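Local coordinates for protein paenibacillus xanthan lyase (Paenibacillus, PDB 6F2P) that cleaves the polysaccharide xanthan as a calcium-binding lyase, probably by the beta-elimination chemistry of polysaccharide lyase family 8, at residues S831-L836 against A846-W851; F875-T880 against L891-F896. All coordinates share one frame; numbering follows the deposited sequence.

Interaction 1 of 2, residues S831-L836 against A846-W851; sequences SGIYQL and AQDMFW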
ATOM      1  N   SER A 831      20.482  30.826  18.275  1.00 43.58           N
ATOM      2  CA  SER A 831      21.077  30.245  17.072  1.00 39.99           C
ATOM      3  C   SER A 831      22.273  29.367  17.420  1.00 36.59           C
ATOM      4  O   SER A 831      23.282  29.862  17.922  1.00 36.78           O
ATOM      5  CB  SER A 831      21.530  31.346  16.110  1.00 37.83           C
ATOM      6  OG  SER A 831      20.440  32.137  15.670  1.00 38.11           O
ATOM      7  N   GLY A 832      22.168  28.071  17.139  1.00 31.56           N
ATOM      8  CA  GLY A 832      23.253  27.148  17.431  1.00 31.72           C
ATOM      9  C   GLY A 832      24.338  27.136  16.367  1.00 35.89           C
ATOM     10  O   GLY A 832      24.459  28.070  15.569  1.00 32.30           O
ATOM     11  N   ILE A 833      25.140  26.075  16.373  1.00 33.07           N
ATOM     12  CA  ILE A 833      26.171  25.857  15.361  1.00 34.21           C
ATOM     13  C   ILE A 833      25.822  24.604  14.575  1.00 32.14           C
ATOM     14  O   ILE A 833      25.679  23.525  15.151  1.00 31.92           O
ATOM     15  CB  ILE A 833      27.563  25.644  15.988  1.00 37.96           C
ATOM     16  CG1 ILE A 833      27.982  26.866  16.807  1.00 33.63           C
ATOM     17  CG2 ILE A 833      28.586  25.321  14.911  1.00 27.23           C
ATOM     18  CD1 ILE A 833      29.322  26.713  17.465  1.00 27.43           C
ATOM     19  N   TYR A 834      25.691  24.741  13.260  1.00 31.51           N
ATOM     20  CA  TYR A 834      25.214  23.635  12.438  1.00 29.06           C
ATOM     21  C   TYR A 834      26.243  23.075  11.457  1.00 28.85           C
ATOM     22  O   TYR A 834      27.126  23.792  10.985  1.00 36.89           O
ATOM     23  CB  TYR A 834      23.920  24.031  11.730  1.00 25.49           C
ATOM     24  CG  TYR A 834      22.734  24.036  12.669  1.00 29.13           C
ATOM     25  CD1 TYR A 834      22.454  25.141  13.468  1.00 28.89           C
ATOM     26  CD2 TYR A 834      21.909  22.924  12.778  1.00 29.44           C
ATOM     27  CE1 TYR A 834      21.376  25.139  14.341  1.00 30.68           C
ATOM     28  CE2 TYR A 834      20.831  22.911  13.650  1.00 32.59           C
ATOM     29  CZ  TYR A 834      20.571  24.018  14.429  1.00 31.94           C
ATOM     30  OH  TYR A 834      19.497  23.998  15.286  1.00 28.42           O
ATOM     31  N   GLN A 835      26.129  21.779  11.183  1.00 23.19           N
ATOM     32  CA  GLN A 835      26.952  21.105  10.185  1.00 23.59           C
ATOM     33  C   GLN A 835      26.049  20.517   9.112  1.00 27.03           C
ATOM     34  O   GLN A 835      25.170  19.711   9.410  1.00 34.44           O
ATOM     35  CB  GLN A 835      27.770  19.977  10.820  1.00 25.96           C
ATOM     36  CG  GLN A 835      28.448  19.052   9.808  1.00 25.32           C
ATOM     37  CD  GLN A 835      29.707  19.672   9.232  1.00 38.97           C
ATOM     38  OE1 GLN A 835      30.582  20.113   9.980  1.00 36.61           O
ATOM     39  NE2 GLN A 835      29.799  19.730   7.897  1.00 35.02           N
ATOM     40  N   LEU A 836      26.262  20.916   7.865  1.00 27.58           N
ATOM     41  CA  LEU A 836      25.487  20.380   6.755  1.00 25.52           C
ATOM     42  C   LEU A 836      26.093  19.082   6.230  1.00 29.18           C
ATOM     43  O   LEU A 836      27.313  18.965   6.078  1.00 32.49           O
ATOM     44  CB  LEU A 836      25.412  21.395   5.618  1.00 25.05           C
ATOM     45  CG  LEU A 836      24.808  20.887   4.307  1.00 22.67           C
ATOM     46  CD1 LEU A 836      23.293  20.737   4.430  1.00 21.70           C
ATOM     47  CD2 LEU A 836      25.170  21.804   3.163  1.00 22.28           C
ATOM     48  N   ALA A 846      31.561  23.199  10.201  1.00 34.26           N
ATOM     49  CA  ALA A 846      30.351  23.620  10.901  1.00 34.65           C
ATOM     50  C   ALA A 846      30.286  25.139  10.943  1.00 34.43           C
ATOM     51  O   ALA A 846      31.316  25.808  11.020  1.00 42.39           O
ATOM     52  CB  ALA A 846      30.291  23.022  12.316  1.00 26.49           C
ATOM     53  N   GLN A 847      29.077  25.679  10.878  1.00 29.29           N
ATOM     54  CA  GLN A 847      28.905  27.121  10.831  1.00 30.19           C
ATOM     55  C   GLN A 847      28.208  27.613  12.082  1.00 35.92           C
ATOM     56  O   GLN A 847      27.101  27.174  12.400  1.00 37.56           O
ATOM     57  CB  GLN A 847      28.076  27.512   9.609  1.00 32.94           C
ATOM     58  CG  GLN A 847      28.766  27.252   8.285  1.00 38.06           C
ATOM     59  CD  GLN A 847      29.568  28.446   7.804  1.00 37.66           C
ATOM     60  OE1 GLN A 847      29.526  29.525   8.401  1.00 39.56           O
ATOM     61  NE2 GLN A 847      30.298  28.261   6.715  1.00 40.13           N
ATOM     62  N   ASP A 848      28.854  28.524  12.795  1.00 31.94           N
ATOM     63  CA  ASP A 848      28.210  29.157  13.934  1.00 32.83           C
ATOM     64  C   ASP A 848      27.230  30.208  13.404  1.00 34.53           C
ATOM     65  O   ASP A 848      27.632  31.267  12.892  1.00 32.34           O
ATOM     66  CB  ASP A 848      29.251  29.738  14.902  1.00 27.13           C
ATOM     67  CG  ASP A 848      28.645  30.654  15.945  1.00 33.28           C
ATOM     68  OD1 ASP A 848      27.426  30.561  16.211  1.00 34.08           O
ATOM     69  OD2 ASP A 848      29.399  31.478  16.503  1.00 42.63           O
ATOM     70  N   MET A 849      25.943  29.888  13.534  1.00 30.37           N
ATOM     71  CA  MET A 849      24.860  30.685  12.976  1.00 28.31           C
ATOM     72  C   MET A 849      24.411  31.814  13.901  1.00 31.72           C
ATOM     73  O   MET A 849      23.396  32.460  13.645  1.00 32.58           O
ATOM     74  CB  MET A 849      23.664  29.786  12.663  1.00 34.04           C
ATOM     75  CG  MET A 849      23.990  28.560  11.834  1.00 30.73           C
ATOM     76  SD  MET A 849      24.241  29.032  10.130  1.00 46.88           S
ATOM     77  CE  MET A 849      24.155  27.464   9.279  1.00 26.43           C
ATOM     78  N   PHE A 850      25.153  32.051  14.977  1.00 30.84           N
ATOM     79  CA  PHE A 850      24.814  33.148  15.880  1.00 37.07           C
ATOM     80  C   PHE A 850      25.527  34.462  15.527  1.00 38.24           C
ATOM     81  O   PHE A 850      26.686  34.462  15.106  1.00 39.36           O
ATOM     82  CB  PHE A 850      25.104  32.768  17.337  1.00 38.19           C
ATOM     83  CG  PHE A 850      24.731  33.840  18.328  1.00 38.14           C
ATOM     84  CD1 PHE A 850      23.429  33.946  18.796  1.00 39.83           C
ATOM     85  CD2 PHE A 850      25.679  34.745  18.787  1.00 33.14           C
ATOM     86  CE1 PHE A 850      23.074  34.933  19.704  1.00 34.20           C
ATOM     87  CE2 PHE A 850      25.332  35.736  19.689  1.00 37.82           C
ATOM     88  CZ  PHE A 850      24.025  35.831  20.151  1.00 36.14           C
ATOM     89  N   TRP A 851      24.819  35.575  15.700  1.00 33.22           N
ATOM     90  CA  TRP A 851      25.439  36.896  15.637  1.00 40.99           C
ATOM     91  C   TRP A 851      24.615  37.992  16.334  1.00 43.62           C
ATOM     92  O   TRP A 851      23.400  37.864  16.515  1.00 39.43           O
ATOM     93  CB  TRP A 851      25.785  37.298  14.198  1.00 33.27           C
ATOM     94  CG  TRP A 851      24.617  37.658  13.335  1.00 34.84           C
ATOM     95  CD1 TRP A 851      24.118  38.909  13.102  1.00 42.07           C
ATOM     96  CD2 TRP A 851      23.813  36.759  12.573  1.00 34.29           C
ATOM     97  NE1 TRP A 851      23.050  38.842  12.241  1.00 39.57           N
ATOM     98  CE2 TRP A 851      22.842  37.531  11.900  1.00 38.72           C
ATOM     99  CE3 TRP A 851      23.817  35.373  12.395  1.00 30.08           C
ATOM    100  CZ2 TRP A 851      21.887  36.965  11.065  1.00 33.99           C
ATOM    101  CZ3 TRP A 851      22.871  34.813  11.566  1.00 32.60           C
ATOM    102  CH2 TRP A 851      21.915  35.606  10.911  1.00 33.97           C
TER
HETATM  103  O   HOH W   1      25.727  29.247  18.018  1.00 30.88           O
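D848 OD1 takes two bonds: from F850 N within its own segment, 3.0 Å and from above the carboxylate plane, and from a water at 2.8 Å that also donates to S831 O, bridging the segments. The F850 bond closes an Asx turn. Before it the segments run antiparallel (end-to-end directions 172° apart), Y834 and Q847 forming a hydrogen-bonded pair: Q847 N to Y834 O, 2.7 Å and nearly straight at 167°, and Y834 N to Q847 O, 2.9 Å. M849 N adds a 3.1 Å bond to G832 O. Between these rungs I833 and D848 make a non-hydrogen-bonded pair, I833 CG1 3.7 Å from D848 CB. With CG trans to the backbone N (chi1 168°), D848 keeps OD1 3.8 Å from I833 CG1; OD2 is hydrogen-bonded to N883 ND2. On the face carrying Y834 and Q847, M849 CG comes from just past the strand to 4.1 Å from Y834 CD1, the side chains at about a right angle.

The segments form a beta hairpin bordering a five-stranded antiparallel sheet. Strand 841-848 is outermost, strand 832-838 pairs onward with strand 871-882, and L836, Q847 and M849 pack against strand 857-867 of the facing sheet.

Interaction 2 of 2, residues F875-T880 against L891-F896; sequences FRLKTT and LMLDNF. With CA (calcium ion), chain C.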
ATOM      1  N   PHE A 875      19.459  16.828   2.435  1.00 27.76           N
ATOM      2  CA  PHE A 875      20.247  17.876   3.065  1.00 25.20           C
ATOM      3  C   PHE A 875      19.958  17.864   4.559  1.00 22.89           C
ATOM      4  O   PHE A 875      18.856  18.215   4.987  1.00 23.37           O
ATOM      5  CB  PHE A 875      19.860  19.248   2.502  1.00 24.04           C
ATOM      6  CG  PHE A 875      20.363  19.520   1.107  1.00 22.31           C
ATOM      7  CD1 PHE A 875      20.012  18.705   0.048  1.00 22.95           C
ATOM      8  CD2 PHE A 875      21.147  20.635   0.852  1.00 24.39           C
ATOM      9  CE1 PHE A 875      20.460  18.977  -1.232  1.00 25.76           C
ATOM     10  CE2 PHE A 875      21.595  20.913  -0.417  1.00 19.27           C
ATOM     11  CZ  PHE A 875      21.252  20.086  -1.464  1.00 24.82           C
ATOM     12  N   ARG A 876      20.943  17.464   5.355  1.00 29.07           N
ATOM     13  CA  ARG A 876      20.771  17.399   6.807  1.00 32.02           C
ATOM     14  C   ARG A 876      21.554  18.497   7.525  1.00 33.03           C
ATOM     15  O   ARG A 876      22.742  18.712   7.255  1.00 33.25           O
ATOM     16  CB  ARG A 876      21.198  16.029   7.337  1.00 26.57           C
ATOM     17  CG  ARG A 876      21.335  15.975   8.842  1.00 30.28           C
ATOM     18  CD  ARG A 876      21.731  14.587   9.319  1.00 24.54           C
ATOM     19  NE  ARG A 876      20.827  13.557   8.816  1.00 32.36           N
ATOM     20  CZ  ARG A 876      20.668  12.359   9.376  1.00 37.93           C
ATOM     21  NH1 ARG A 876      21.345  12.039  10.470  1.00 33.37           N
ATOM     22  NH2 ARG A 876      19.821  11.484   8.848  1.00 33.76           N
ATOM     23  N   LEU A 877      20.883  19.195   8.435  1.00 25.52           N
ATOM     24  CA  LEU A 877      21.539  20.198   9.267  1.00 21.42           C
ATOM     25  C   LEU A 877      21.573  19.734  10.727  1.00 33.66           C
ATOM     26  O   LEU A 877      20.530  19.613  11.384  1.00 23.29           O
ATOM     27  CB  LEU A 877      20.841  21.553   9.143  1.00 24.06           C
ATOM     28  CG  LEU A 877      21.078  22.384   7.874  1.00 25.34           C
ATOM     29  CD1 LEU A 877      20.162  23.578   7.872  1.00 21.08           C
ATOM     30  CD2 LEU A 877      22.532  22.837   7.753  1.00 20.06           C
ATOM     31  N   LYS A 878      22.783  19.476  11.217  1.00 30.00           N
ATOM     32  CA  LYS A 878      22.980  18.879  12.520  1.00 23.57           C
ATOM     33  C   LYS A 878      23.554  19.873  13.520  1.00 36.06           C
ATOM     34  O   LYS A 878      24.578  20.513  13.257  1.00 35.97           O
ATOM     35  CB  LYS A 878      23.917  17.678  12.406  1.00 28.05           C
ATOM     36  CG  LYS A 878      24.216  17.001  13.739  1.00 31.06           C
ATOM     37  CD  LYS A 878      25.238  15.881  13.592  1.00 35.72           C
ATOM     38  CE  LYS A 878      26.604  16.419  13.185  1.00 44.80           C
ATOM     39  NZ  LYS A 878      27.628  15.339  13.114  1.00 62.37           N
ATOM     40  N   THR A 879      22.897  19.991  14.673  1.00 34.59           N
ATOM     41  CA  THR A 879      23.406  20.808  15.763  1.00 32.74           C
ATOM     42  C   THR A 879      24.714  20.210  16.281  1.00 35.88           C
ATOM     43  O   THR A 879      24.766  19.033  16.632  1.00 35.58           O
ATOM     44  CB  THR A 879      22.390  20.893  16.914  1.00 35.13           C
ATOM     45  OG1 THR A 879      21.164  21.457  16.431  1.00 34.75           O
ATOM     46  CG2 THR A 879      22.928  21.758  18.042  1.00 33.75           C
ATOM     47  N   THR A 880      25.775  21.012  16.307  1.00 37.03           N
ATOM     48  CA  THR A 880      27.081  20.523  16.742  1.00 31.59           C
ATOM     49  C   THR A 880      27.582  21.279  17.964  1.00 36.08           C
ATOM     50  O   THR A 880      28.603  20.912  18.546  1.00 35.82           O
ATOM     51  CB  THR A 880      28.151  20.621  15.628  1.00 26.69           C
ATOM     52  OG1 THR A 880      28.242  21.971  15.161  1.00 39.48           O
ATOM     53  CG2 THR A 880      27.807  19.715  14.465  1.00 28.06           C
ATOM     54  N   LEU A 891      17.491  27.589  15.475  1.00 33.22           N
ATOM     55  CA  LEU A 891      17.909  28.160  14.206  1.00 28.73           C
ATOM     56  C   LEU A 891      16.696  28.656  13.442  1.00 32.31           C
ATOM     57  O   LEU A 891      15.619  28.055  13.512  1.00 36.03           O
ATOM     58  CB  LEU A 891      18.646  27.101  13.387  1.00 30.61           C
ATOM     59  CG  LEU A 891      19.187  27.445  11.999  1.00 29.24           C
ATOM     60  CD1 LEU A 891      20.325  28.456  12.084  1.00 32.96           C
ATOM     61  CD2 LEU A 891      19.650  26.175  11.300  1.00 23.39           C
ATOM     62  N   MET A 892      16.868  29.763  12.728  1.00 25.25           N
ATOM     63  CA  MET A 892      15.827  30.279  11.850  1.00 28.13           C
ATOM     64  C   MET A 892      16.251  30.118  10.389  1.00 34.46           C
ATOM     65  O   MET A 892      16.870  31.016   9.810  1.00 37.38           O
ATOM     66  CB  MET A 892      15.537  31.752  12.160  1.00 31.43           C
ATOM     67  CG  MET A 892      14.749  31.987  13.438  1.00 30.57           C
ATOM     68  SD  MET A 892      13.040  31.414  13.318  1.00 31.58           S
ATOM     69  CE  MET A 892      12.668  31.160  15.051  1.00 24.07           C
ATOM     70  N   LEU A 893      15.917  28.974   9.799  1.00 30.96           N
ATOM     71  CA  LEU A 893      16.305  28.667   8.422  1.00 27.88           C
ATOM     72  C   LEU A 893      15.325  29.252   7.398  1.00 27.16           C
ATOM     73  O   LEU A 893      14.127  28.975   7.447  1.00 28.93           O
ATOM     74  CB  LEU A 893      16.420  27.150   8.253  1.00 23.51           C
ATOM     75  CG  LEU A 893      16.773  26.547   6.892  1.00 25.06           C
ATOM     76  CD1 LEU A 893      18.073  27.116   6.344  1.00 24.16           C
ATOM     77  CD2 LEU A 893      16.871  25.036   7.040  1.00 28.69           C
ATOM     78  N   ASP A 894      15.832  30.056   6.470  1.00 21.44           N
ATOM     79  CA  ASP A 894      14.967  30.670   5.465  1.00 26.12           C
ATOM     80  C   ASP A 894      14.918  29.824   4.200  1.00 28.12           C
ATOM     81  O   ASP A 894      13.836  29.457   3.742  1.00 28.10           O
ATOM     82  CB  ASP A 894      15.410  32.109   5.145  1.00 25.27           C
ATOM     83  CG  ASP A 894      14.421  32.851   4.234  1.00 31.83           C
ATOM     84  OD1 ASP A 894      13.343  32.289   3.929  1.00 28.73           O
ATOM     85  OD2 ASP A 894      14.713  34.003   3.833  1.00 21.63           O
ATOM     86  N   ASN A 895      16.086  29.519   3.637  1.00 27.19           N
ATOM     87  CA  ASN A 895      16.143  28.712   2.420  1.00 26.87           C
ATOM     88  C   ASN A 895      17.517  28.119   2.122  1.00 24.43           C
ATOM     89  O   ASN A 895      18.473  28.334   2.864  1.00 20.04           O
ATOM     90  CB  ASN A 895      15.625  29.504   1.209  1.00 22.87           C
ATOM     91  CG  ASN A 895      16.491  30.710   0.866  1.00 28.29           C
ATOM     92  OD1 ASN A 895      17.696  30.727   1.115  1.00 28.18           O
ATOM     93  ND2 ASN A 895      15.872  31.726   0.274  1.00 29.96           N
ATOM     94  N   PHE A 896      17.590  27.358   1.036  1.00 23.05           N
ATOM     95  CA  PHE A 896      18.855  26.921   0.470  1.00 20.40           C
ATOM     96  C   PHE A 896      18.949  27.484  -0.943  1.00 27.80           C
ATOM     97  O   PHE A 896      17.931  27.720  -1.594  1.00 26.95           O
ATOM     98  CB  PHE A 896      18.932  25.397   0.390  1.00 18.75           C
ATOM     99  CG  PHE A 896      19.041  24.707   1.722  1.00 23.35           C
ATOM    100  CD1 PHE A 896      20.239  24.704   2.416  1.00 20.51           C
ATOM    101  CD2 PHE A 896      17.955  24.033   2.261  1.00 22.48           C
ATOM    102  CE1 PHE A 896      20.351  24.064   3.631  1.00 22.94           C
ATOM    103  CE2 PHE A 896      18.060  23.382   3.481  1.00 28.54           C
ATOM    104  CZ  PHE A 896      19.263  23.402   4.168  1.00 25.91           C
TER
HETATM  105 CA    CA C1102      11.560  31.056   3.276  1.00 24.30          CA
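L877 and F896 share the same first torsion: in each, CG stands opposite the carbonyl carbon (chi1 -76° in L877), and the two side chains enter the space between the strands from opposite directions. L893 takes the other course, its CG opposite the backbone N, which carries CD2 to within 3.7 Å of L877 CD1; these two leucines meet tip to tip. The same L877 CD1 lies 3.8 Å from F896 CZ, at an oblique angle to the ring, and 4.3 Å from L891 CD2. One methyl thus touches three side chains of the opposing strand. Beyond it F875 directs a ring edge at the face of F896, with centroids 5.5 Å apart and planes at 52°, an edge-to-face pair well short of perpendicular.

No hydrogen bond crosses the contact, and the strand axes approach no closer than 11.2 Å, their N-to-C directions 146° apart, roughly antiparallel. Those values describe packing between two sheets, as in a beta sandwich. A classic beta bulge, in which D894 and N895 both face R824, explains how L891, L893 and F896 can all point inward: the extra residue resets the alternation after L893. D894 itself points away from the facing strand by ordinary alternation, and there D894 OD1 at 2.3 Å and D894 O at 2.8 Å bind a calcium ion completed by E769, E771, S791 and K794. D894 OD2 makes a salt bridge to R824, which would help orient the carboxylate.

Around this buried apolar layer, F798 of strand 794-798 touches L877, L891 and L893. Strand 871-882 is flanked in its sheet by strands 806-813 and 832-838, whereas strand 891-900 pairs with strands 768-769, 794-798 and 817-826.

In the fold
Interaction 1 is a contact within one sheet and interaction 2 a contact between sheets of the same beta sandwich; their centres are 8 Å apart. Strands 832-838 and 871-882 join them edge to edge, with probable hydrogen bonds from T880 N to I833 O at 2.8 Å and from Q835 N to K878 O at 2.9 Å. Y834 also crosses between the sheets, its CE1 lying 3.5 Å from L891 CB. Calcium enters directly only in interaction 2, through D894; the Y834 side chain is about 10 Å from another calcium ion, not the one D894 binds. A calcium-binding sandwich of this kind is consistent with an accessory, carbohydrate-binding-like module.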